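Local coordinates for mitogen activated protein kinase, putative (Leishmania donovani, PDB 4QNY) that probably transfers the gamma-phosphate of ATP to serine or threonine residues of target proteins, as a putative mitogen-activated protein kinase of the parasite, at residues G31-V36 with R53-I58; V49-V54 with Y102-I107; R87-P92 with R342-E347; T110-V115 with I156-N161. All coordinates share one frame; numbering follows the deposited sequence. Where two conformers were deposited one is given.

Interaction 1 (G31-V36 with R53-I58); sequences GSYGVV and RVNKEI. With ANP (phosphoaminophosphonic acid-adenylate ester), chain D.
Y33 spreads its side chain over the end of the segment R53-I58, where the strand has run out into a turn. Its CB starts the contact, lying 3.8 Å from CG1 of I58 and close to OD1 of N55. With CG beside the backbone N and anti to the carbonyl carbon (chi1 -66°), the ring is carried across I58, whose CD1 sits over one face, 4.0 Å from CG of the tyrosine. On the rim, CD1 of Y33 meets CB of E57 at 3.8 Å, and CE1 of Y33 follows at 3.9 Å from the same E57 CB, so this edge of the ring runs along E57. OD1 of N55 also lies near the ring plane, which leaves the ring bordered by two residues and covered by a third. Behind Y33 the backbones pair: N55 N donates to Y33 O at 3.2 Å, and R53 N donates to V35 O at 2.9 Å. Between these bonds G34 brings its CA to 3.2 Å from the R53 carbonyl O in a CA-H...O contact. This close approach goes with G34 backbone angles (phi 151°, psi 158°) that call for glycine. The guanidinium of R53 turns away to a salt bridge with E14. At the other edge V36 CG2 packs 3.4 Å from O4' of the nucleotide. This is the glycine-rich loop of a protein kinase, entering the second strand of the N-terminal lobe.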
# COMPACT_ATOMS: atom_id res chain seq x y z
N GLY A 31 -2.01 13.50 -4.31
CA GLY A 31 -2.86 12.77 -3.39
C GLY A 31 -4.11 13.53 -3.02
O GLY A 31 -4.32 14.66 -3.48
N SER A 32 -4.95 12.92 -2.20
CA SER A 32 -6.20 13.54 -1.77
C SER A 32 -5.95 14.64 -0.74
O SER A 32 -6.74 15.57 -0.61
CB SER A 32 -7.15 12.49 -1.20
OG SER A 32 -7.41 11.47 -2.14
N TYR A 33 -4.84 14.52 -0.02
CA TYR A 33 -4.50 15.48 1.03
C TYR A 33 -3.07 16.01 0.91
O TYR A 33 -2.44 16.32 1.91
CB TYR A 33 -4.70 14.85 2.41
CG TYR A 33 -6.14 14.53 2.75
CD1 TYR A 33 -6.97 15.49 3.31
CD2 TYR A 33 -6.65 13.26 2.54
CE1 TYR A 33 -8.29 15.20 3.63
CE2 TYR A 33 -7.97 12.95 2.86
CZ TYR A 33 -8.78 13.93 3.40
OH TYR A 33 -10.08 13.63 3.72
N GLY A 34 -2.57 16.13 -0.32
CA GLY A 34 -1.25 16.69 -0.54
C GLY A 34 -0.53 16.17 -1.76
O GLY A 34 -0.83 15.08 -2.26
N VAL A 35 0.44 16.94 -2.24
CA VAL A 35 1.19 16.59 -3.44
C VAL A 35 2.58 16.04 -3.10
O VAL A 35 3.12 16.31 -2.03
CB VAL A 35 1.35 17.79 -4.39
CG1 VAL A 35 -0.01 18.20 -4.95
CG2 VAL A 35 2.00 18.96 -3.65
N VAL A 36 3.15 15.28 -4.03
CA VAL A 36 4.49 14.72 -3.88
C VAL A 36 5.44 15.37 -4.88
O VAL A 36 5.16 15.40 -6.08
CB VAL A 36 4.50 13.19 -4.07
CG1 VAL A 36 5.91 12.64 -3.91
CG2 VAL A 36 3.55 12.53 -3.08
N ARG A 53 3.97 16.74 0.72
CA ARG A 53 3.31 17.82 1.44
C ARG A 53 2.01 17.34 2.07
O ARG A 53 1.24 16.60 1.46
CB ARG A 53 3.03 19.00 0.50
CG ARG A 53 2.53 20.25 1.22
CD ARG A 53 2.17 21.36 0.23
NE ARG A 53 1.88 22.63 0.91
CZ ARG A 53 0.66 23.01 1.28
NH1 ARG A 53 -0.39 22.23 1.05
NH2 ARG A 53 0.49 24.18 1.88
N VAL A 54 1.77 17.77 3.31
CA VAL A 54 0.52 17.50 4.00
C VAL A 54 -0.25 18.81 4.17
O VAL A 54 0.24 19.73 4.83
CB VAL A 54 0.76 16.85 5.37
CG1 VAL A 54 -0.56 16.61 6.08
CG2 VAL A 54 1.53 15.54 5.21
N ASN A 55 -1.44 18.90 3.58
CA ASN A 55 -2.17 20.16 3.58
C ASN A 55 -3.07 20.35 4.80
O ASN A 55 -3.15 19.49 5.68
CB ASN A 55 -3.00 20.29 2.30
CG ASN A 55 -3.92 19.10 2.06
OD1 ASN A 55 -4.28 18.37 2.99
ND2 ASN A 55 -4.32 18.91 0.81
N LYS A 56 -3.76 21.49 4.83
CA LYS A 56 -4.52 21.92 6.00
C LYS A 56 -5.69 21.02 6.36
O LYS A 56 -6.13 20.98 7.51
CB LYS A 56 -5.03 23.35 5.79
N GLU A 57 -6.21 20.30 5.37
CA GLU A 57 -7.41 19.49 5.57
C GLU A 57 -7.15 18.31 6.49
O GLU A 57 -8.08 17.75 7.08
CB GLU A 57 -7.95 19.01 4.22
CG GLU A 57 -7.68 19.96 3.06
CD GLU A 57 -8.29 21.35 3.24
OE1 GLU A 57 -9.22 21.50 4.07
OE2 GLU A 57 -7.83 22.29 2.56
N ILE A 58 -5.88 17.93 6.62
CA ILE A 58 -5.49 16.86 7.53
C ILE A 58 -5.66 17.31 8.99
O ILE A 58 -6.07 16.53 9.85
CB ILE A 58 -4.03 16.41 7.27
CG1 ILE A 58 -3.99 15.40 6.12
CG2 ILE A 58 -3.40 15.80 8.51
CD1 ILE A 58 -4.70 14.10 6.43
PG ANP D . -1.69 9.34 1.96
O1G ANP D . -1.25 10.74 1.64
O2G ANP D . -0.71 8.73 3.04
O3G ANP D . -3.15 9.38 2.56
PB ANP D . -1.12 9.14 -0.81
O1B ANP D . -1.81 10.45 -0.98
O2B ANP D . -1.44 8.24 -2.04
N3B ANP D . -1.67 8.36 0.58
PA ANP D . 1.50 8.39 -1.34
O1A ANP D . 0.89 7.11 -1.78
O2A ANP D . 2.59 8.21 -0.29
O3A ANP D . 0.42 9.38 -0.70
O5' ANP D . 2.07 9.12 -2.63
C5' ANP D . 1.28 9.30 -3.82
C4' ANP D . 2.13 8.99 -5.03
O4' ANP D . 3.36 9.74 -4.96
C3' ANP D . 2.58 7.54 -5.16
O3' ANP D . 1.57 6.75 -5.79
C2' ANP D . 3.83 7.67 -6.03
O2' ANP D . 3.50 7.72 -7.42
C1' ANP D . 4.41 9.01 -5.57
N9 ANP D . 5.50 8.87 -4.61
C8 ANP D . 5.39 8.78 -3.25
N7 ANP D . 6.54 8.66 -2.62
C5 ANP D . 7.47 8.68 -3.65
C6 ANP D . 8.88 8.59 -3.66
N6 ANP D . 9.62 8.46 -2.56
N1 ANP D . 9.50 8.63 -4.86
C2 ANP D . 8.76 8.76 -5.96
N3 ANP D . 7.44 8.85 -6.08
C4 ANP D . 6.85 8.80 -4.88
O HOH W 1 -0.92 19.89 -1.44

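Interaction 2 (V49-V54 with Y102-I107); sequences VAMKRV and YIVMDI. With ANP (phosphoaminophosphonic acid-adenylate ester), chain D.
A50 and K52 pair with M105 and I103 through four short backbone hydrogen bonds, the core of an antiparallel ladder in the N-lobe sheet. The straightest runs from K52 N to I103 O, 2.6 Å with an N-H...O angle of 171°. Packing is dense on the face of M51, R53, Y102 and V104. There the aliphatic part of R53 crosses the tyrosine, and its CG makes a CH-pi contact 4.0 Å from the centroid of the Y102 ring. The bent end of M51 brings CE to 3.7 Å from Y102 CD1, approaching the ring obliquely. Helix 8-16 adds L11 and V15 to this side, and Y102 OH is hydrogen-bonded to E14. The loose side is at D106, which is partly exposed and directs its side chain away from segment V49-V54. The other face holds the nucleotide. A50 CB lies 3.3 Å from N6 of the adenine, and D106 O accepts from N6 at 2.6 Å. K52 is extended throughout, which delivers NZ to 2.8 Å from O2A and 2.9 Å from O2G of the nucleotide. NZ also forms a salt bridge with E71, in the manner of the kinase lysine-glutamate pair, so it is gripped by a carboxylate and by alpha- and gamma-phosphate oxygens together, which holds the phosphate chain against the sheet.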
# COMPACT_ATOMS: atom_id res chain seq x y z
N VAL A 49 15.54 13.71 -4.13
CA VAL A 49 14.79 13.35 -2.94
C VAL A 49 13.30 13.65 -3.14
O VAL A 49 12.94 14.59 -3.85
CB VAL A 49 15.34 14.09 -1.69
CG1 VAL A 49 14.26 14.88 -0.97
CG2 VAL A 49 16.03 13.10 -0.75
N ALA A 50 12.44 12.83 -2.54
CA ALA A 50 11.00 13.03 -2.65
C ALA A 50 10.45 13.79 -1.44
O ALA A 50 10.82 13.53 -0.30
CB ALA A 50 10.30 11.69 -2.79
N MET A 51 9.55 14.73 -1.71
CA MET A 51 8.93 15.53 -0.66
C MET A 51 7.41 15.42 -0.71
O MET A 51 6.79 15.73 -1.72
CB MET A 51 9.36 16.99 -0.77
CG MET A 51 10.85 17.21 -0.56
SD MET A 51 11.28 18.96 -0.45
CE MET A 51 10.36 19.44 1.01
N LYS A 52 6.83 14.99 0.40
CA LYS A 52 5.39 14.78 0.49
C LYS A 52 4.73 15.85 1.35
O LYS A 52 4.90 15.86 2.57
CB LYS A 52 5.09 13.38 1.04
CG LYS A 52 3.63 13.00 1.08
CD LYS A 52 3.46 11.57 1.57
CE LYS A 52 2.00 11.14 1.56
NZ LYS A 52 1.85 9.73 2.00
N ARG A 53 3.97 16.74 0.72
CA ARG A 53 3.31 17.82 1.44
C ARG A 53 2.01 17.34 2.07
O ARG A 53 1.24 16.60 1.46
CB ARG A 53 3.03 19.00 0.50
CG ARG A 53 2.53 20.25 1.22
CD ARG A 53 2.17 21.36 0.23
NE ARG A 53 1.88 22.63 0.91
CZ ARG A 53 0.66 23.01 1.28
NH1 ARG A 53 -0.39 22.23 1.05
NH2 ARG A 53 0.49 24.18 1.88
N VAL A 54 1.77 17.77 3.31
CA VAL A 54 0.52 17.50 4.00
C VAL A 54 -0.25 18.81 4.17
O VAL A 54 0.24 19.73 4.83
CB VAL A 54 0.76 16.85 5.37
CG1 VAL A 54 -0.56 16.61 6.08
CG2 VAL A 54 1.53 15.54 5.21
N TYR A 102 5.98 19.02 5.66
CA TYR A 102 6.54 18.21 4.59
C TYR A 102 7.18 16.92 5.08
O TYR A 102 7.89 16.90 6.09
CB TYR A 102 7.56 19.01 3.79
CG TYR A 102 6.95 19.99 2.81
CD1 TYR A 102 6.74 19.63 1.49
CD2 TYR A 102 6.58 21.26 3.22
CE1 TYR A 102 6.18 20.52 0.59
CE2 TYR A 102 6.01 22.16 2.32
CZ TYR A 102 5.82 21.78 1.01
OH TYR A 102 5.26 22.66 0.12
N ILE A 103 6.93 15.83 4.36
CA ILE A 103 7.59 14.56 4.61
C ILE A 103 8.65 14.32 3.55
O ILE A 103 8.35 14.28 2.35
CB ILE A 103 6.58 13.39 4.60
CG1 ILE A 103 5.50 13.61 5.66
CG2 ILE A 103 7.30 12.07 4.82
CD1 ILE A 103 4.34 12.65 5.54
N VAL A 104 9.90 14.16 3.98
CA VAL A 104 11.01 13.99 3.05
C VAL A 104 11.49 12.54 3.01
O VAL A 104 11.95 12.00 4.01
CB VAL A 104 12.19 14.90 3.43
CG1 VAL A 104 13.37 14.66 2.51
CG2 VAL A 104 11.77 16.36 3.39
N MET A 105 11.36 11.92 1.83
CA MET A 105 11.72 10.52 1.66
C MET A 105 12.73 10.32 0.54
O MET A 105 12.97 11.23 -0.26
CB MET A 105 10.46 9.69 1.36
CG MET A 105 9.30 9.94 2.30
SD MET A 105 7.74 9.44 1.56
CE MET A 105 7.62 10.59 0.19
N ASP A 106 13.32 9.13 0.48
CA ASP A 106 14.18 8.76 -0.64
C ASP A 106 13.37 8.75 -1.93
O ASP A 106 12.16 8.53 -1.91
CB ASP A 106 14.81 7.38 -0.41
CG ASP A 106 15.84 7.39 0.71
OD1 ASP A 106 16.65 8.34 0.77
OD2 ASP A 106 15.84 6.45 1.52
N ILE A 107 14.03 9.00 -3.05
CA ILE A 107 13.34 9.08 -4.33
C ILE A 107 13.37 7.74 -5.07
O ILE A 107 14.38 7.04 -5.07
CB ILE A 107 13.93 10.20 -5.22
CG1 ILE A 107 13.09 10.40 -6.49
CG2 ILE A 107 15.39 9.92 -5.56
CD1 ILE A 107 11.69 10.88 -6.22
PG ANP D . -1.69 9.34 1.96
O1G ANP D . -1.25 10.74 1.64
O2G ANP D . -0.71 8.73 3.04
O3G ANP D . -3.15 9.38 2.56
PB ANP D . -1.12 9.14 -0.81
O1B ANP D . -1.81 10.45 -0.98
O2B ANP D . -1.44 8.24 -2.04
N3B ANP D . -1.67 8.36 0.58
PA ANP D . 1.50 8.39 -1.34
O1A ANP D . 0.89 7.11 -1.78
O2A ANP D . 2.59 8.21 -0.29
O3A ANP D . 0.42 9.38 -0.70
O5' ANP D . 2.07 9.12 -2.63
C5' ANP D . 1.28 9.30 -3.82
C4' ANP D . 2.13 8.99 -5.03
O4' ANP D . 3.36 9.74 -4.96
C3' ANP D . 2.58 7.54 -5.16
O3' ANP D . 1.57 6.75 -5.79
C2' ANP D . 3.83 7.67 -6.03
O2' ANP D . 3.50 7.72 -7.42
C1' ANP D . 4.41 9.01 -5.57
N9 ANP D . 5.50 8.87 -4.61
C8 ANP D . 5.39 8.78 -3.25
N7 ANP D . 6.54 8.66 -2.62
C5 ANP D . 7.47 8.68 -3.65
C6 ANP D . 8.88 8.59 -3.66
N6 ANP D . 9.62 8.46 -2.56
N1 ANP D . 9.50 8.63 -4.86
C2 ANP D . 8.76 8.76 -5.96
N3 ANP D . 7.44 8.85 -6.08
C4 ANP D . 6.85 8.80 -4.88

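Interaction 3 (R87-P92 with R342-E347); sequences RNILTP and RAIYEE
I89 and T91 pack against I344 and E347 of helix 337-349, a C-terminal helix that returns to the N-lobe and lies against the end strand of its five-stranded sheet, much as the C-terminal extension of MAP kinases does. The first shell is mainly apolar. T91 CG2 meets I344 CG2 at 3.8 Å, the two branches crossing obliquely, while I89 CG2 stands 4.2 Å from the carbonyl O of I344 and its CG1 equally far from E347 O. Both I89 and T91 point the first bond of their side chains toward the helix, and the two segments come nearest at T91 and Y345, whose CA atoms are 6.2 Å apart. Further out, I89 also leans on I72 of helix 62-77, and I344 on L69 of the same helix, so both partners share one neighbour. F351, just beyond helix 337-349, touches I89 as well. S348 OG, one residue past the segment, makes weak hydrogen bonds with I89 O and with T91 OG1, adding a polar tie to the apolar contact. At the margin, CE1 of Y345 comes 3.8 Å from the carbonyl O of P92.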
# COMPACT_ATOMS: atom_id res chain seq x y z
N ARG A 87 13.92 10.63 5.28
CA ARG A 87 15.11 11.47 5.33
C ARG A 87 14.94 12.68 6.25
O ARG A 87 15.89 13.09 6.91
CB ARG A 87 15.50 11.94 3.92
CG ARG A 87 16.72 11.22 3.35
CD ARG A 87 17.56 12.15 2.49
NE ARG A 87 18.84 11.55 2.11
CZ ARG A 87 19.83 12.21 1.53
NH1 ARG A 87 19.70 13.50 1.26
NH2 ARG A 87 20.96 11.59 1.23
N ASN A 88 13.74 13.24 6.29
CA ASN A 88 13.49 14.43 7.09
C ASN A 88 12.01 14.71 7.34
O ASN A 88 11.14 14.21 6.63
CB ASN A 88 14.14 15.65 6.43
CG ASN A 88 14.60 16.69 7.43
OD1 ASN A 88 14.06 16.80 8.53
ND2 ASN A 88 15.61 17.47 7.05
N ILE A 89 11.74 15.52 8.37
CA ILE A 89 10.39 15.99 8.67
C ILE A 89 10.40 17.50 8.86
O ILE A 89 10.86 18.01 9.88
CB ILE A 89 9.81 15.32 9.93
CG1 ILE A 89 9.84 13.80 9.81
CG2 ILE A 89 8.39 15.81 10.19
CD1 ILE A 89 8.89 13.25 8.77
N LEU A 90 9.89 18.23 7.86
CA LEU A 90 9.89 19.69 7.90
C LEU A 90 8.60 20.24 8.48
O LEU A 90 7.52 20.08 7.91
CB LEU A 90 10.11 20.25 6.50
CG LEU A 90 11.35 19.75 5.75
CD1 LEU A 90 11.47 20.43 4.39
CD2 LEU A 90 12.60 19.97 6.58
N THR A 91 8.71 20.91 9.63
CA THR A 91 7.56 21.48 10.31
C THR A 91 7.78 22.96 10.62
O THR A 91 8.90 23.38 10.88
CB THR A 91 7.27 20.73 11.62
OG1 THR A 91 8.48 20.66 12.39
CG2 THR A 91 6.78 19.32 11.34
N PRO A 92 6.70 23.76 10.58
CA PRO A 92 6.78 25.19 10.91
C PRO A 92 7.13 25.41 12.38
O PRO A 92 6.57 24.76 13.25
CB PRO A 92 5.37 25.70 10.60
CG PRO A 92 4.78 24.69 9.68
CD PRO A 92 5.35 23.38 10.10
N ARG A 342 2.01 18.76 18.05
CA ARG A 342 3.18 18.77 18.93
C ARG A 342 3.98 17.48 18.79
O ARG A 342 5.21 17.49 18.85
CB ARG A 342 2.75 18.97 20.39
N ALA A 343 3.27 16.38 18.59
CA ALA A 343 3.91 15.07 18.43
C ALA A 343 4.66 14.99 17.11
O ALA A 343 5.69 14.32 17.01
CB ALA A 343 2.88 13.96 18.53
N ILE A 344 4.14 15.66 16.09
CA ILE A 344 4.77 15.68 14.77
C ILE A 344 6.08 16.45 14.81
O ILE A 344 7.07 16.04 14.20
CB ILE A 344 3.83 16.27 13.70
CG1 ILE A 344 2.59 15.39 13.53
CG2 ILE A 344 4.55 16.41 12.37
CD1 ILE A 344 1.59 15.94 12.54
N TYR A 345 6.10 17.57 15.53
CA TYR A 345 7.32 18.36 15.65
C TYR A 345 8.37 17.59 16.45
O TYR A 345 9.57 17.73 16.22
CB TYR A 345 7.06 19.72 16.31
CG TYR A 345 8.19 20.71 16.10
CD1 TYR A 345 8.13 21.65 15.09
CD2 TYR A 345 9.32 20.68 16.90
CE1 TYR A 345 9.16 22.55 14.88
CE2 TYR A 345 10.36 21.58 16.70
CZ TYR A 345 10.27 22.51 15.69
OH TYR A 345 11.30 23.41 15.49
N GLU A 346 7.91 16.78 17.40
CA GLU A 346 8.81 15.93 18.18
C GLU A 346 9.53 14.94 17.27
O GLU A 346 10.69 14.61 17.49
CB GLU A 346 8.05 15.19 19.27
N GLU A 347 8.82 14.48 16.24
CA GLU A 347 9.41 13.60 15.24
C GLU A 347 10.36 14.37 14.33
O GLU A 347 11.26 13.79 13.72
CB GLU A 347 8.31 12.93 14.41
CG GLU A 347 7.36 12.06 15.22
CD GLU A 347 8.02 10.79 15.72
OE1 GLU A 347 8.96 10.30 15.06
OE2 GLU A 347 7.60 10.28 16.78

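Interaction 4 (T110-V115 with I156-N161); sequences TDLKQV and ILVNTN. With ANP (phosphoaminophosphonic acid-adenylate ester), chain D.
D111 sets CG between its backbone N and carbonyl carbon (chi1 62°), and L112 swings CG beside its own N (chi1 -83°); the first choice aims a carboxylate at the nucleotide, the second drops an isobutyl group onto I156. In L112 the CD1 branch lies 3.7 Å from I156 CG2, while CD2 meets V158 CG1 almost at right angles. I215 of helix 206-219 adds to the packing on L112 and I156. The backbones form a short antiparallel pair: V158 N gives a bond to T110 O at 2.8 Å, and T110 N answers to V158 O. One step on, L112 N donates to I156 O at 3.0 Å, so the first turn of helix 112-117 is tied to strand 156-158. D111, at the N-cap position, also accepts a weak capping bond from K113 N at OD1. On the side of D111 and L157 the nucleotide lies across the pair: L157 CD1 is 3.6 Å from C5 of the adenine, and D111 OD2 takes a hydrogen bond from ribose O2' modelled at a very short 2.4 Å. The two residues thus recognise different parts of the ligand, base by apolar contact and sugar by a carboxylate acceptor, probably ionised.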
# COMPACT_ATOMS: atom_id res chain seq x y z
N THR A 110 9.57 5.42 -10.27
CA THR A 110 8.14 5.38 -10.56
C THR A 110 7.43 4.37 -9.65
O THR A 110 8.01 3.91 -8.67
CB THR A 110 7.88 5.00 -12.04
OG1 THR A 110 6.47 4.97 -12.29
CG2 THR A 110 8.48 3.64 -12.36
N ASP A 111 6.18 4.04 -9.96
CA ASP A 111 5.51 2.97 -9.23
C ASP A 111 4.80 2.01 -10.19
O ASP A 111 4.77 2.24 -11.40
CB ASP A 111 4.53 3.55 -8.20
CG ASP A 111 3.41 4.36 -8.82
OD1 ASP A 111 2.70 3.84 -9.70
OD2 ASP A 111 3.23 5.53 -8.43
N LEU A 112 4.23 0.95 -9.64
CA LEU A 112 3.70 -0.15 -10.45
C LEU A 112 2.42 0.18 -11.23
O LEU A 112 2.20 -0.39 -12.29
CB LEU A 112 3.45 -1.37 -9.56
CG LEU A 112 4.66 -2.27 -9.27
CD1 LEU A 112 4.23 -3.55 -8.57
CD2 LEU A 112 5.41 -2.58 -10.56
N LYS A 113 1.58 1.07 -10.70
CA LYS A 113 0.33 1.45 -11.37
C LYS A 113 0.57 2.05 -12.77
O LYS A 113 -0.05 1.58 -13.76
CB LYS A 113 -0.43 2.46 -10.53
CG LYS A 113 -1.65 3.01 -11.23
CD LYS A 113 -2.47 3.92 -10.33
CE LYS A 113 -3.73 4.37 -11.06
NZ LYS A 113 -4.68 5.06 -10.14
N GLN A 114 1.32 3.18 -12.79
CA GLN A 114 2.25 3.61 -13.90
C GLN A 114 2.90 2.64 -14.83
O GLN A 114 2.82 2.82 -16.04
CB GLN A 114 3.41 4.40 -13.32
CG GLN A 114 3.53 6.04 -13.46
CD GLN A 114 3.31 6.70 -12.09
OE1 GLN A 114 3.48 5.93 -11.17
NE2 GLN A 114 3.27 8.07 -11.97
N VAL A 115 3.68 1.72 -14.26
CA VAL A 115 4.44 0.74 -15.03
C VAL A 115 3.49 -0.15 -15.81
O VAL A 115 3.73 -0.48 -16.98
CB VAL A 115 5.36 -0.13 -14.13
CG1 VAL A 115 5.81 -1.40 -14.86
CG2 VAL A 115 6.57 0.65 -13.65
N ILE A 156 3.37 0.97 -4.51
CA ILE A 156 4.56 0.15 -4.70
C ILE A 156 5.55 0.85 -5.62
O ILE A 156 5.33 0.93 -6.83
CB ILE A 156 4.20 -1.23 -5.30
CG1 ILE A 156 3.16 -1.94 -4.44
CG2 ILE A 156 5.45 -2.07 -5.45
CD1 ILE A 156 3.67 -2.37 -3.08
N LEU A 157 6.66 1.32 -5.06
CA LEU A 157 7.64 2.11 -5.82
C LEU A 157 8.76 1.24 -6.40
O LEU A 157 9.30 0.37 -5.72
CB LEU A 157 8.23 3.20 -4.93
CG LEU A 157 7.25 4.21 -4.34
CD1 LEU A 157 7.94 5.12 -3.34
CD2 LEU A 157 6.58 5.02 -5.44
N VAL A 158 9.10 1.50 -7.66
CA VAL A 158 10.10 0.69 -8.36
C VAL A 158 11.07 1.52 -9.20
O VAL A 158 10.77 2.64 -9.60
CB VAL A 158 9.44 -0.35 -9.28
CG1 VAL A 158 8.74 -1.44 -8.47
CG2 VAL A 158 8.46 0.32 -10.23
N ASN A 159 12.24 0.94 -9.47
CA ASN A 159 13.23 1.54 -10.36
C ASN A 159 13.43 0.69 -11.61
O ASN A 159 12.81 -0.36 -11.76
CB ASN A 159 14.57 1.73 -9.64
CG ASN A 159 14.49 2.73 -8.50
OD1 ASN A 159 13.66 3.64 -8.52
ND2 ASN A 159 15.36 2.56 -7.51
N THR A 160 14.31 1.14 -12.49
CA THR A 160 14.66 0.38 -13.69
C THR A 160 15.53 -0.81 -13.30
O THR A 160 15.66 -1.78 -14.04
CB THR A 160 15.38 1.25 -14.74
OG1 THR A 160 14.69 2.50 -14.87
CG2 THR A 160 15.42 0.55 -16.09
N ASN A 161 16.13 -0.73 -12.11
CA ASN A 161 16.88 -1.83 -11.54
C ASN A 161 15.96 -2.91 -10.99
O ASN A 161 16.42 -3.92 -10.45
CB ASN A 161 17.81 -1.33 -10.43
CG ASN A 161 18.73 -0.21 -10.89
OD1 ASN A 161 18.28 0.91 -11.13
ND2 ASN A 161 20.01 -0.52 -11.02
PG ANP D . -1.69 9.34 1.96
O1G ANP D . -1.25 10.74 1.64
O2G ANP D . -0.71 8.73 3.04
O3G ANP D . -3.15 9.38 2.56
PB ANP D . -1.12 9.14 -0.81
O1B ANP D . -1.81 10.45 -0.98
O2B ANP D . -1.44 8.24 -2.04
N3B ANP D . -1.67 8.36 0.58
PA ANP D . 1.50 8.39 -1.34
O1A ANP D . 0.89 7.11 -1.78
O2A ANP D . 2.59 8.21 -0.29
O3A ANP D . 0.42 9.38 -0.70
O5' ANP D . 2.07 9.12 -2.63
C5' ANP D . 1.28 9.30 -3.82
C4' ANP D . 2.13 8.99 -5.03
O4' ANP D . 3.36 9.74 -4.96
C3' ANP D . 2.58 7.54 -5.16
O3' ANP D . 1.57 6.75 -5.79
C2' ANP D . 3.83 7.67 -6.03
O2' ANP D . 3.50 7.72 -7.42
C1' ANP D . 4.41 9.01 -5.57
N9 ANP D . 5.50 8.87 -4.61
C8 ANP D . 5.39 8.78 -3.25
N7 ANP D . 6.54 8.66 -2.62
C5 ANP D . 7.47 8.68 -3.65
C6 ANP D . 8.88 8.59 -3.66
N6 ANP D . 9.62 8.46 -2.56
N1 ANP D . 9.50 8.63 -4.86
C2 ANP D . 8.76 8.76 -5.96
N3 ANP D . 7.44 8.85 -6.08
C4 ANP D . 6.85 8.80 -4.88

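Overall arrangement
Interactions 1, 2 and 4 surround one nucleotide, while interaction 3 lies apart, with I89 about 12 Å (side chain to ligand) from it. Interactions 1 and 2 share R53 and V54 on strand 47-54; their centres are 12 Å apart, and V36 CG1 approaches M51 O at 3.9 Å. Interaction 3 joins the same sheet through strand 86-90, where R87 N lies 2.7 Å from V104 O, a probable hydrogen bond. Interaction 4 follows interaction 2 along the chain, with centres 17 Å apart, and approaches the ligand from the ribose and adenine. The side chain of K52 in interaction 2 is about 6 Å, and that of D111 in interaction 4 about 7 Å, from the magnesium ion, whose site includes N155 and D168.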